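Local structure of glutathione S-transferase (Bombyx mori, 5ZFG) at residues 131-136 / 177-182. The protein probably transfers glutathione to electrophilic compounds and metabolises the insecticide diazinon in the silkworm. Sequence-based numbering, arbitrary orientation.
Sequences KVHISL and FSKYTK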
ATOM      1  N   LYS B 131     -19.320   0.022   7.799  1.00 12.19           N
ATOM      2  CA  LYS B 131     -17.956  -0.229   7.364  1.00 12.52           C
ATOM      3  C   LYS B 131     -16.947   0.510   8.234  1.00 14.39           C
ATOM      4  O   LYS B 131     -15.832   0.015   8.434  1.00 13.19           O
ATOM      5  CB  LYS B 131     -17.811   0.137   5.887  1.00 14.04           C
ATOM      6  CG  LYS B 131     -18.466  -0.906   4.941  1.00 16.55           C
ATOM      7  CD  LYS B 131     -18.401  -0.471   3.494  1.00 18.12           C
ATOM      8  CE  LYS B 131     -19.175  -1.420   2.575  1.00 30.48           C
ATOM      9  NZ  LYS B 131     -18.400  -2.625   2.189  1.00 26.19           N
ATOM     10  N   VAL B 132     -17.316   1.678   8.776  1.00 12.78           N
ATOM     11  CA  VAL B 132     -16.468   2.318   9.779  1.00 14.19           C
ATOM     12  C   VAL B 132     -16.289   1.391  10.973  1.00 14.83           C
ATOM     13  O   VAL B 132     -15.170   1.174  11.457  1.00 11.73           O
ATOM     14  CB  VAL B 132     -17.057   3.672  10.221  1.00 15.32           C
ATOM     15  CG1 VAL B 132     -16.288   4.197  11.421  1.00 14.18           C
ATOM     16  CG2 VAL B 132     -17.038   4.673   9.076  1.00 12.10           C
ATOM     17  N   HIS B 133     -17.391   0.809  11.452  1.00 11.97           N
ATOM     18  CA  HIS B 133     -17.284  -0.054  12.625  1.00 16.49           C
ATOM     19  C   HIS B 133     -16.498  -1.326  12.322  1.00 12.34           C
ATOM     20  O   HIS B 133     -15.791  -1.834  13.197  1.00 13.88           O
ATOM     21  CB  HIS B 133     -18.684  -0.369  13.173  1.00 12.82           C
ATOM     22  CG  HIS B 133     -19.255   0.745  13.997  1.00 18.77           C
ATOM     23  ND1 HIS B 133     -18.784   1.052  15.254  1.00 19.14           N
ATOM     24  CD2 HIS B 133     -20.221   1.656  13.722  1.00 16.79           C
ATOM     25  CE1 HIS B 133     -19.452   2.088  15.733  1.00 19.85           C
ATOM     26  NE2 HIS B 133     -20.329   2.474  14.823  1.00 26.75           N
ATOM     27  N   ILE B 134     -16.588  -1.849  11.099  1.00 13.00           N
ATOM     28  CA  ILE B 134     -15.794  -3.028  10.758  1.00 14.98           C
ATOM     29  C   ILE B 134     -14.300  -2.698  10.767  1.00 15.43           C
ATOM     30  O   ILE B 134     -13.480  -3.488  11.263  1.00 12.62           O
ATOM     31  CB  ILE B 134     -16.258  -3.607   9.407  1.00 13.92           C
ATOM     32  CG1 ILE B 134     -17.629  -4.272   9.577  1.00 20.28           C
ATOM     33  CG2 ILE B 134     -15.257  -4.625   8.890  1.00 18.72           C
ATOM     34  CD1 ILE B 134     -18.464  -4.294   8.326  1.00 26.35           C
ATOM     35  N   SER B 135     -13.923  -1.515  10.264  1.00 11.87           N
ATOM     36  CA  SER B 135     -12.514  -1.116  10.261  1.00 15.19           C
ATOM     37  C   SER B 135     -11.989  -0.939  11.677  1.00 10.41           C
ATOM     38  O   SER B 135     -10.877  -1.378  11.999  1.00 11.08           O
ATOM     39  CB  SER B 135     -12.328   0.179   9.474  1.00 14.78           C
ATOM     40  OG  SER B 135     -12.667   0.004   8.115  1.00 14.88           O
ATOM     41  N   LEU B 136     -12.766  -0.256  12.530  1.00 11.31           N
ATOM     42  CA  LEU B 136     -12.394  -0.141  13.931  1.00 11.15           C
ATOM     43  C   LEU B 136     -12.284  -1.516  14.571  1.00 12.37           C
ATOM     44  O   LEU B 136     -11.334  -1.788  15.316  1.00 16.22           O
ATOM     45  CB  LEU B 136     -13.420   0.726  14.669  1.00 11.55           C
ATOM     46  CG  LEU B 136     -13.418   2.186  14.221  1.00 11.30           C
ATOM     47  CD1 LEU B 136     -14.678   2.907  14.653  1.00 11.46           C
ATOM     48  CD2 LEU B 136     -12.175   2.894  14.758  1.00 13.67           C
ATOM     49  N   PHE B 177     -15.912   6.508  19.383  1.00 19.78           N
ATOM     50  CA  PHE B 177     -15.319   5.193  19.177  1.00 20.73           C
ATOM     51  C   PHE B 177     -14.745   4.648  20.481  1.00 21.38           C
ATOM     52  O   PHE B 177     -13.865   3.786  20.469  1.00 20.07           O
ATOM     53  CB  PHE B 177     -14.267   5.207  18.055  1.00 21.62           C
ATOM     54  CG  PHE B 177     -13.179   6.266  18.190  1.00 16.79           C
ATOM     55  CD1 PHE B 177     -11.944   5.943  18.744  1.00 17.01           C
ATOM     56  CD2 PHE B 177     -13.365   7.553  17.688  1.00 18.43           C
ATOM     57  CE1 PHE B 177     -10.925   6.903  18.845  1.00 20.19           C
ATOM     58  CE2 PHE B 177     -12.353   8.516  17.780  1.00 15.90           C
ATOM     59  CZ  PHE B 177     -11.136   8.196  18.354  1.00 14.20           C
ATOM     60  N   SER B 178     -15.268   5.123  21.620  1.00 21.30           N
ATOM     61  CA  SER B 178     -14.717   4.725  22.915  1.00 21.51           C
ATOM     62  C   SER B 178     -14.986   3.262  23.241  1.00 21.43           C
ATOM     63  O   SER B 178     -14.253   2.673  24.045  1.00 24.94           O
ATOM     64  CB  SER B 178     -15.272   5.619  24.035  1.00 23.05           C
ATOM     65  OG  SER B 178     -16.684   5.566  24.069  1.00 21.84           O
ATOM     66  N   LYS B 179     -16.011   2.659  22.632  1.00 23.39           N
ATOM     67  CA  LYS B 179     -16.252   1.241  22.849  1.00 22.51           C
ATOM     68  C   LYS B 179     -15.108   0.380  22.323  1.00 27.72           C
ATOM     69  O   LYS B 179     -14.967  -0.772  22.754  1.00 22.63           O
ATOM     70  CB  LYS B 179     -17.578   0.823  22.208  1.00 23.02           C
ATOM     71  CG  LYS B 179     -17.568   0.697  20.691  1.00 28.59           C
ATOM     72  CD  LYS B 179     -18.657  -0.263  20.212  1.00 36.27           C
ATOM     73  CE  LYS B 179     -19.254   0.165  18.877  1.00 29.73           C
ATOM     74  NZ  LYS B 179     -20.567  -0.507  18.600  1.00 30.84           N
ATOM     75  N   TYR B 180     -14.274   0.918  21.427  1.00 19.58           N
ATOM     76  CA  TYR B 180     -13.063   0.241  20.964  1.00 20.26           C
ATOM     77  C   TYR B 180     -11.945   0.569  21.947  1.00 20.38           C
ATOM     78  O   TYR B 180     -11.140   1.476  21.739  1.00 18.69           O
ATOM     79  CB  TYR B 180     -12.743   0.649  19.528  1.00 15.43           C
ATOM     80  CG  TYR B 180     -13.867   0.255  18.609  1.00 19.01           C
ATOM     81  CD1 TYR B 180     -13.969  -1.052  18.129  1.00 18.66           C
ATOM     82  CD2 TYR B 180     -14.862   1.165  18.261  1.00 17.86           C
ATOM     83  CE1 TYR B 180     -15.010  -1.433  17.308  1.00 20.95           C
ATOM     84  CE2 TYR B 180     -15.920   0.790  17.440  1.00 20.64           C
ATOM     85  CZ  TYR B 180     -15.985  -0.516  16.972  1.00 20.28           C
ATOM     86  OH  TYR B 180     -17.010  -0.922  16.150  1.00 19.92           O
ATOM     87  N   THR B 181     -11.891  -0.224  23.020  1.00 21.91           N
ATOM     88  CA  THR B 181     -11.102   0.101  24.207  1.00 25.68           C
ATOM     89  C   THR B 181      -9.640   0.360  23.871  1.00 20.08           C
ATOM     90  O   THR B 181      -9.055   1.364  24.296  1.00 20.07           O
ATOM     91  CB  THR B 181     -11.206  -1.054  25.205  1.00 26.66           C
ATOM     92  OG1 THR B 181     -12.576  -1.240  25.570  1.00 29.52           O
ATOM     93  CG2 THR B 181     -10.390  -0.761  26.430  1.00 36.52           C
ATOM     94  N   LYS B 182      -9.023  -0.556  23.129  1.00 18.36           N
ATOM     95  CA  LYS B 182      -7.596  -0.446  22.874  1.00 19.11           C
ATOM     96  C   LYS B 182      -7.292   0.674  21.884  1.00 17.66           C
ATOM     97  O   LYS B 182      -6.299   1.390  22.046  1.00 16.40           O
ATOM     98  CB  LYS B 182      -7.055  -1.790  22.390  1.00 21.69           C
ATOM     99  CG  LYS B 182      -7.369  -2.932  23.367  1.00 24.23           C
ATOM    100  CD  LYS B 182      -6.755  -4.248  22.920  1.00 31.39           C
ATOM    101  CE  LYS B 182      -6.831  -5.298  24.022  1.00 33.23           C
ATOM    102  NZ  LYS B 182      -6.139  -4.863  25.272  1.00 32.30           N
TER
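In the all-helical C-terminal domain of the GST fold, the type I turn Phe-177 to Tyr-180, which leads into helix 181-193, packs through Tyr-180 against His-133 and Leu-136 of helix 126-146. Tyr-180 sits at the N-cap position of its helix, and its ring lies against the side of helix 126-146. Leu-136 CB stands over the centre of one face of the Tyr-180 ring, 3.6 Å from its centroid and 7° off the normal, a CH-pi contact. From the same leucine CD1 reaches Tyr-180 CE2 at 3.7 Å and also meets Phe-177 CB at 4.1 Å, beside Leu-170 and Ile-183, which continue the apolar packing. Tyr-180 OH reaches past Leu-136 to His-133 ND1, 2.8 Å away; it lies near the imidazole plane at the ring edge, and either partner could donate this hydrogen bond. With CG anti to its carbonyl carbon (chi1 -79°), His-133 presents ND1 to the phenol, and the two rings meet at their edges, neither over the other's face, with planes at 33°. A leucine in place of Tyr-180 would probably leave His-133 ND1 without this partner and its imidazole freer to turn, while Leu-136 CB would lose the flat surface beneath it. Toward solvent the Lys-179 side chain runs crosswise to that of His-133, its CE 3.7 Å from His-133 CE1.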